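Local coordinates for coat protein (Sulfolobus turreted icosahedral virus, PDB 2BBD) that forms the outer protein shell of an archaeal virus, its chain folded as two jelly rolls of the kind found in bacterial and eukaryotic virus capsids, at residues I24-F29 with F123-V128; F64-E69 with Q129-S134. All coordinates share one frame; numbering follows the deposited sequence.

Both contacts lie in the first jelly roll: loops 24-29 and 123-128 run between its two sheets, and 129-134 continues the second into a strand. Both are partly buried; the centre of contact 1 lies about 21 Å from the chain centre, that of contact 2 about 15 Å. Contact 1, without a hydrogen bond, relies on ring-to-proline packing, methyl groups and a CH...O approach. Contact 2 is an antiparallel strand pair with five backbone hydrogen bonds and a sixth, weak one, one face leucines turned to the opposite sheet, the other mixed round a bound water. They meet where Ala-125 packs on Ile-131 and Phe-123 on Tyr-68, with a probable hydrogen bond from Ile-24 N to Ile-131 O.

Contact 1. Residues I24-F29 with F123-V128; sequences IPRNNF and FPATMV
Phe-29 lays one face of its ring on Pro-124, and this is the main apolar meeting of the two loops. CA of Pro-124 stands 3.5 Å from the ring centroid and only 7° off the ring normal, a CH-pi contact over the middle of the face, while Pro-124 CB touches Phe-29 CZ at 3.5 Å. With CG turned beside the backbone N and away from the carbonyl (chi1 -84°), the ring extends over the proline. Thr-126 approaches from another direction: its OG1 lies in the ring plane at the edge, 3.5 Å from Phe-29 CE2. The methyl branch of Thr-126 turns to the backbone of the other segment, where CG2 meets Asn-28 CA at 3.4 Å. Beside it, Ala-125 CB presses against Asn-28 O at 3.3 Å. Pro-124 is the centre of an inverse gamma turn, and the Phe-123 carbonyl that opens it also receives a CH...O approach from Phe-29 CA.

At the other end CB, CG and CD of Arg-26 run past Ala-125 O, in the 3-10 segment 125-127, CD at 3.1 Å from it and equally 3.1 Å from Val-128 O just after. The bend at chi3 (-71°) turns the guanidinium so that Val-128 O lies over one face, with Ala-125 O near its edge. Neither makes a hydrogen bond, and NE instead bonds a 2-methyl-2,4-pentanediol molecule, probably from the crystallisation liquor. Asn-28 sends its ND2 to Tyr-4 OH.

Between the two segments no hydrogen bond forms, and fit, one CH-pi and one weak CH...O contact hold them; a backbone bond of Phe-123 with Ile-30 adds to this just outside. The charge of Arg-26 is probably eased by the carbonyl oxygens around it.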
loop_
_atom_site.group_PDB
_atom_site.type_symbol
_atom_site.label_atom_id
_atom_site.label_comp_id
_atom_site.label_asym_id
_atom_site.label_seq_id
_atom_site.Cartn_x
_atom_site.Cartn_y
_atom_site.Cartn_z
ATOM N N ILE A 24 -12.687 8.895 10.984
ATOM C CA ILE A 24 -12.637 9.794 9.845
ATOM C C ILE A 24 -13.983 10.496 9.695
ATOM O O ILE A 24 -15.022 9.849 9.619
ATOM C CB ILE A 24 -12.301 9.019 8.565
ATOM C CG1 ILE A 24 -10.949 8.314 8.736
ATOM C CG2 ILE A 24 -12.284 9.958 7.366
ATOM C CD1 ILE A 24 -9.794 9.257 9.035
ATOM N N PRO A 25 -13.982 11.837 9.669
ATOM C CA PRO A 25 -15.219 12.620 9.530
ATOM C C PRO A 25 -15.862 12.431 8.150
ATOM O O PRO A 25 -15.167 12.423 7.132
ATOM C CB PRO A 25 -14.749 14.063 9.740
ATOM C CG PRO A 25 -13.458 13.911 10.511
ATOM C CD PRO A 25 -12.822 12.718 9.863
ATOM N N ARG A 26 -17.186 12.297 8.129
ATOM C CA ARG A 26 -17.943 12.094 6.894
ATOM C C ARG A 26 -18.612 13.378 6.413
ATOM O O ARG A 26 -19.825 13.415 6.206
ATOM C CB ARG A 26 -18.996 11.009 7.125
ATOM C CG ARG A 26 -18.386 9.707 7.610
ATOM C CD ARG A 26 -19.412 8.614 7.850
ATOM N NE ARG A 26 -20.245 8.884 9.016
ATOM C CZ ARG A 26 -21.386 9.564 8.983
ATOM N NH1 ARG A 26 -21.838 10.048 7.832
ATOM N NH2 ARG A 26 -22.079 9.753 10.098
ATOM N N ASN A 27 -17.808 14.420 6.222
ATOM C CA ASN A 27 -18.301 15.715 5.783
ATOM C C ASN A 27 -18.810 15.710 4.358
ATOM O O ASN A 27 -19.705 16.474 4.012
ATOM C CB ASN A 27 -17.199 16.759 5.897
ATOM C CG ASN A 27 -16.713 16.940 7.318
ATOM O OD1 ASN A 27 -15.758 17.672 7.564
ATOM N ND2 ASN A 27 -17.370 16.274 8.265
ATOM N N ASN A 28 -18.218 14.862 3.532
ATOM C CA ASN A 28 -18.584 14.747 2.127
ATOM C C ASN A 28 -17.945 13.477 1.608
ATOM O O ASN A 28 -17.422 12.666 2.390
ATOM C CB ASN A 28 -18.033 15.931 1.332
ATOM C CG ASN A 28 -19.020 17.074 1.218
ATOM O OD1 ASN A 28 -20.162 16.882 0.796
ATOM N ND2 ASN A 28 -18.582 18.278 1.584
ATOM N N PHE A 29 -17.998 13.297 0.295
ATOM C CA PHE A 29 -17.362 12.140 -0.310
ATOM C C PHE A 29 -15.864 12.355 -0.081
ATOM O O PHE A 29 -15.405 13.497 -0.000
ATOM C CB PHE A 29 -17.676 12.071 -1.812
ATOM C CG PHE A 29 -18.994 11.405 -2.134
ATOM C CD1 PHE A 29 -19.161 10.717 -3.336
ATOM C CD2 PHE A 29 -20.067 11.462 -1.243
ATOM C CE1 PHE A 29 -20.380 10.092 -3.650
ATOM C CE2 PHE A 29 -21.289 10.843 -1.547
ATOM C CZ PHE A 29 -21.444 10.159 -2.749
ATOM N N PHE A 123 -15.016 7.735 -2.546
ATOM C CA PHE A 123 -15.804 7.051 -1.531
ATOM C C PHE A 123 -17.003 7.862 -1.038
ATOM O O PHE A 123 -16.860 9.012 -0.624
ATOM C CB PHE A 123 -14.884 6.714 -0.358
ATOM C CG PHE A 123 -15.454 5.723 0.598
ATOM C CD1 PHE A 123 -15.572 4.387 0.243
ATOM C CD2 PHE A 123 -15.871 6.125 1.865
ATOM C CE1 PHE A 123 -16.102 3.452 1.141
ATOM C CE2 PHE A 123 -16.400 5.203 2.771
ATOM C CZ PHE A 123 -16.515 3.862 2.409
ATOM N N PRO A 124 -18.207 7.266 -1.077
ATOM C CA PRO A 124 -19.439 7.932 -0.635
ATOM C C PRO A 124 -19.530 7.917 0.897
ATOM O O PRO A 124 -20.412 7.278 1.488
ATOM C CB PRO A 124 -20.525 7.099 -1.305
ATOM C CG PRO A 124 -19.955 5.703 -1.219
ATOM C CD PRO A 124 -18.482 5.900 -1.570
ATOM N N ALA A 125 -18.606 8.634 1.527
ATOM C CA ALA A 125 -18.507 8.682 2.980
ATOM C C ALA A 125 -19.773 9.127 3.702
ATOM O O ALA A 125 -20.061 8.651 4.792
ATOM C CB ALA A 125 -17.337 9.568 3.380
ATOM N N THR A 126 -20.528 10.034 3.097
ATOM C CA THR A 126 -21.754 10.522 3.717
ATOM C C THR A 126 -22.864 9.468 3.721
ATOM O O THR A 126 -23.916 9.670 4.317
ATOM C CB THR A 126 -22.268 11.784 3.002
ATOM O OG1 THR A 126 -22.507 11.489 1.620
ATOM C CG2 THR A 126 -21.243 12.904 3.102
HETATM N N MSE A 127 -22.619 8.330 3.079
HETATM C CA MSE A 127 -23.625 7.280 3.015
HETATM C C MSE A 127 -23.292 6.044 3.841
HETATM O O MSE A 127 -24.077 5.091 3.894
HETATM C CB MSE A 127 -23.860 6.898 1.551
HETATM C CG MSE A 127 -24.461 8.042 0.740
HETATM SE SE MSE A 127 -24.842 7.614 -1.111
HETATM C CE MSE A 127 -26.407 6.498 -0.842
ATOM N N VAL A 128 -22.138 6.061 4.498
ATOM C CA VAL A 128 -21.720 4.925 5.313
ATOM C C VAL A 128 -21.510 5.353 6.764
ATOM O O VAL A 128 -21.542 6.541 7.080
ATOM C CB VAL A 128 -20.400 4.300 4.788
ATOM C CG1 VAL A 128 -20.527 3.947 3.309
ATOM C CG2 VAL A 128 -19.247 5.261 5.016
#

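Contact 2. Residues F64-E69 with Q129-S134; sequences FNLSYE and QNIILS
Two neighbouring antiparallel strands of the mixed sheet, 61-68 and 131-137, pair here, with short segments running at 167° to each other. Asn-65 and Ser-134 form a hydrogen-bonded pair: Asn-65 N donates to Ser-134 O at 2.9 Å, and Ser-134 N returns a nearly straight bond to Asn-65 O at 2.7 Å. Ser-67 and Ile-132 repeat the pattern, Ser-67 N reaching Ile-132 O at 3.0 Å and Ile-132 N reaching Ser-67 O at 2.7 Å. Between them Leu-66 and Leu-133 are a non-hydrogen-bonded pair, whose CA atoms point hydrogens at the carbonyls of Ile-132 and Asn-65. Beyond the strand, Glu-69 N bonds Gln-129 O at 2.7 Å and reaches Asn-130 O only weakly.

The two faces differ. On the face of Leu-66 and Leu-133 the leucine side chains cross obliquely; with CG of Leu-66 opposite the backbone N (chi1 -178°), its CD1 reaches Leu-133 CB at 4.0 Å and also nears Ile-131 CG2. This face turns to Ile-33 and Val-35 of the facing strand 29-43. Phe-64 adds its ring beside Leu-133 and stacks edge-to-face with Trp-116 and Phe-118, while Tyr-68 does the same with Phe-123.

The face of Asn-65, Ser-67, Ile-132 and Ser-134 is more polar. A water lies 2.7 Å from Ser-134 OG and is also hydrogen-bonded to Ser-67 OG and to Ile-132 O, so that this carbonyl probably receives a second bond besides the one from Ser-67. At the strand end Glu-69 carries its carboxylate to a salt bridge with Lys-72.

Neighbouring antiparallel strands that turn an apolar face to the opposite sheet are characteristic of a jelly-roll beta sandwich, here with strand 29-43 across the core.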
loop_
_atom_site.group_PDB
_atom_site.type_symbol
_atom_site.label_atom_id
_atom_site.label_comp_id
_atom_site.label_asym_id
_atom_site.label_seq_id
_atom_site.Cartn_x
_atom_site.Cartn_y
_atom_site.Cartn_z
ATOM N N PHE A 64 -1.381 -0.323 8.718
ATOM C CA PHE A 64 -2.455 0.648 8.536
ATOM C C PHE A 64 -3.695 -0.147 8.186
ATOM O O PHE A 64 -3.649 -1.033 7.323
ATOM C CB PHE A 64 -2.208 1.594 7.361
ATOM C CG PHE A 64 -1.237 2.688 7.647
ATOM C CD1 PHE A 64 -1.526 3.667 8.582
ATOM C CD2 PHE A 64 -0.043 2.771 6.936
ATOM C CE1 PHE A 64 -0.639 4.723 8.802
ATOM C CE2 PHE A 64 0.842 3.816 7.148
ATOM C CZ PHE A 64 0.543 4.796 8.083
ATOM N N ASN A 65 -4.802 0.161 8.844
ATOM C CA ASN A 65 -6.050 -0.507 8.526
ATOM C C ASN A 65 -7.153 0.528 8.350
ATOM O O ASN A 65 -7.485 1.265 9.281
ATOM C CB ASN A 65 -6.420 -1.510 9.616
ATOM C CG ASN A 65 -7.616 -2.346 9.239
ATOM O OD1 ASN A 65 -8.766 -1.880 9.284
ATOM N ND2 ASN A 65 -7.361 -3.586 8.844
ATOM N N LEU A 66 -7.709 0.596 7.145
ATOM C CA LEU A 66 -8.784 1.545 6.855
ATOM C C LEU A 66 -10.053 0.748 6.593
ATOM O O LEU A 66 -10.102 -0.097 5.690
ATOM C CB LEU A 66 -8.446 2.407 5.637
ATOM C CG LEU A 66 -9.505 3.458 5.283
ATOM C CD1 LEU A 66 -9.607 4.485 6.415
ATOM C CD2 LEU A 66 -9.149 4.140 3.984
ATOM N N SER A 67 -11.070 1.003 7.405
ATOM C CA SER A 67 -12.326 0.292 7.281
ATOM C C SER A 67 -13.523 1.154 7.685
ATOM O O SER A 67 -13.370 2.200 8.312
ATOM C CB SER A 67 -12.281 -0.956 8.162
ATOM O OG SER A 67 -12.294 -0.586 9.525
ATOM N N TYR A 68 -14.715 0.701 7.308
ATOM C CA TYR A 68 -15.951 1.399 7.639
ATOM C C TYR A 68 -17.021 0.357 7.939
ATOM O O TYR A 68 -16.890 -0.808 7.555
ATOM C CB TYR A 68 -16.401 2.311 6.488
ATOM C CG TYR A 68 -16.694 1.591 5.196
ATOM C CD1 TYR A 68 -15.663 1.148 4.370
ATOM C CD2 TYR A 68 -18.006 1.324 4.812
ATOM C CE1 TYR A 68 -15.935 0.449 3.192
ATOM C CE2 TYR A 68 -18.289 0.631 3.643
ATOM C CZ TYR A 68 -17.251 0.191 2.838
ATOM O OH TYR A 68 -17.532 -0.530 1.702
ATOM N N GLU A 69 -18.063 0.778 8.650
ATOM C CA GLU A 69 -19.155 -0.110 9.021
ATOM C C GLU A 69 -18.667 -1.342 9.754
ATOM O O GLU A 69 -19.268 -2.411 9.661
ATOM C CB GLU A 69 -19.950 -0.516 7.785
ATOM C CG GLU A 69 -21.038 0.472 7.449
ATOM C CD GLU A 69 -21.588 0.264 6.059
ATOM O OE1 GLU A 69 -21.768 -0.909 5.663
ATOM O OE2 GLU A 69 -21.846 1.276 5.368
ATOM N N GLN A 129 -21.280 4.372 7.630
ATOM C CA GLN A 129 -21.067 4.619 9.048
ATOM C C GLN A 129 -19.685 4.202 9.524
ATOM O O GLN A 129 -19.078 3.281 8.986
ATOM C CB GLN A 129 -22.097 3.843 9.882
ATOM C CG GLN A 129 -23.547 4.216 9.618
ATOM C CD GLN A 129 -24.006 5.386 10.461
ATOM O OE1 GLN A 129 -23.316 6.405 10.561
ATOM N NE2 GLN A 129 -25.184 5.249 11.072
ATOM N N ASN A 130 -19.208 4.901 10.544
ATOM C CA ASN A 130 -17.939 4.603 11.196
ATOM C C ASN A 130 -16.706 4.278 10.342
ATOM O O ASN A 130 -16.267 3.123 10.275
ATOM C CB ASN A 130 -18.184 3.479 12.201
ATOM C CG ASN A 130 -19.298 3.821 13.194
ATOM O OD1 ASN A 130 -20.144 2.983 13.517
ATOM N ND2 ASN A 130 -19.296 5.061 13.681
ATOM N N ILE A 131 -16.150 5.299 9.698
ATOM C CA ILE A 131 -14.942 5.117 8.906
ATOM C C ILE A 131 -13.800 5.231 9.917
ATOM O O ILE A 131 -13.643 6.265 10.567
ATOM C CB ILE A 131 -14.772 6.220 7.850
ATOM C CG1 ILE A 131 -16.010 6.279 6.944
ATOM C CG2 ILE A 131 -13.522 5.940 7.014
ATOM C CD1 ILE A 131 -15.990 7.430 5.936
ATOM N N ILE A 132 -13.012 4.172 10.056
ATOM C CA ILE A 132 -11.909 4.173 11.011
ATOM C C ILE A 132 -10.554 3.844 10.407
ATOM O O ILE A 132 -10.397 2.824 9.743
ATOM C CB ILE A 132 -12.167 3.153 12.157
ATOM C CG1 ILE A 132 -13.426 3.543 12.937
ATOM C CG2 ILE A 132 -10.962 3.100 13.093
ATOM C CD1 ILE A 132 -13.884 2.474 13.906
ATOM N N LEU A 133 -9.580 4.722 10.639
ATOM C CA LEU A 133 -8.215 4.492 10.179
ATOM C C LEU A 133 -7.434 4.049 11.416
ATOM O O LEU A 133 -7.205 4.834 12.330
ATOM C CB LEU A 133 -7.592 5.770 9.613
ATOM C CG LEU A 133 -6.078 5.671 9.360
ATOM C CD1 LEU A 133 -5.773 4.630 8.284
ATOM C CD2 LEU A 133 -5.550 7.023 8.940
ATOM N N SER A 134 -7.039 2.786 11.453
ATOM C CA SER A 134 -6.293 2.280 12.586
ATOM C C SER A 134 -4.799 2.237 12.280
ATOM O O SER A 134 -4.367 1.652 11.289
ATOM C CB SER A 134 -6.794 0.887 12.964
ATOM O OG SER A 134 -8.188 0.915 13.225
HETATM O O HOH W 1 -9.615 0.511 10.976
#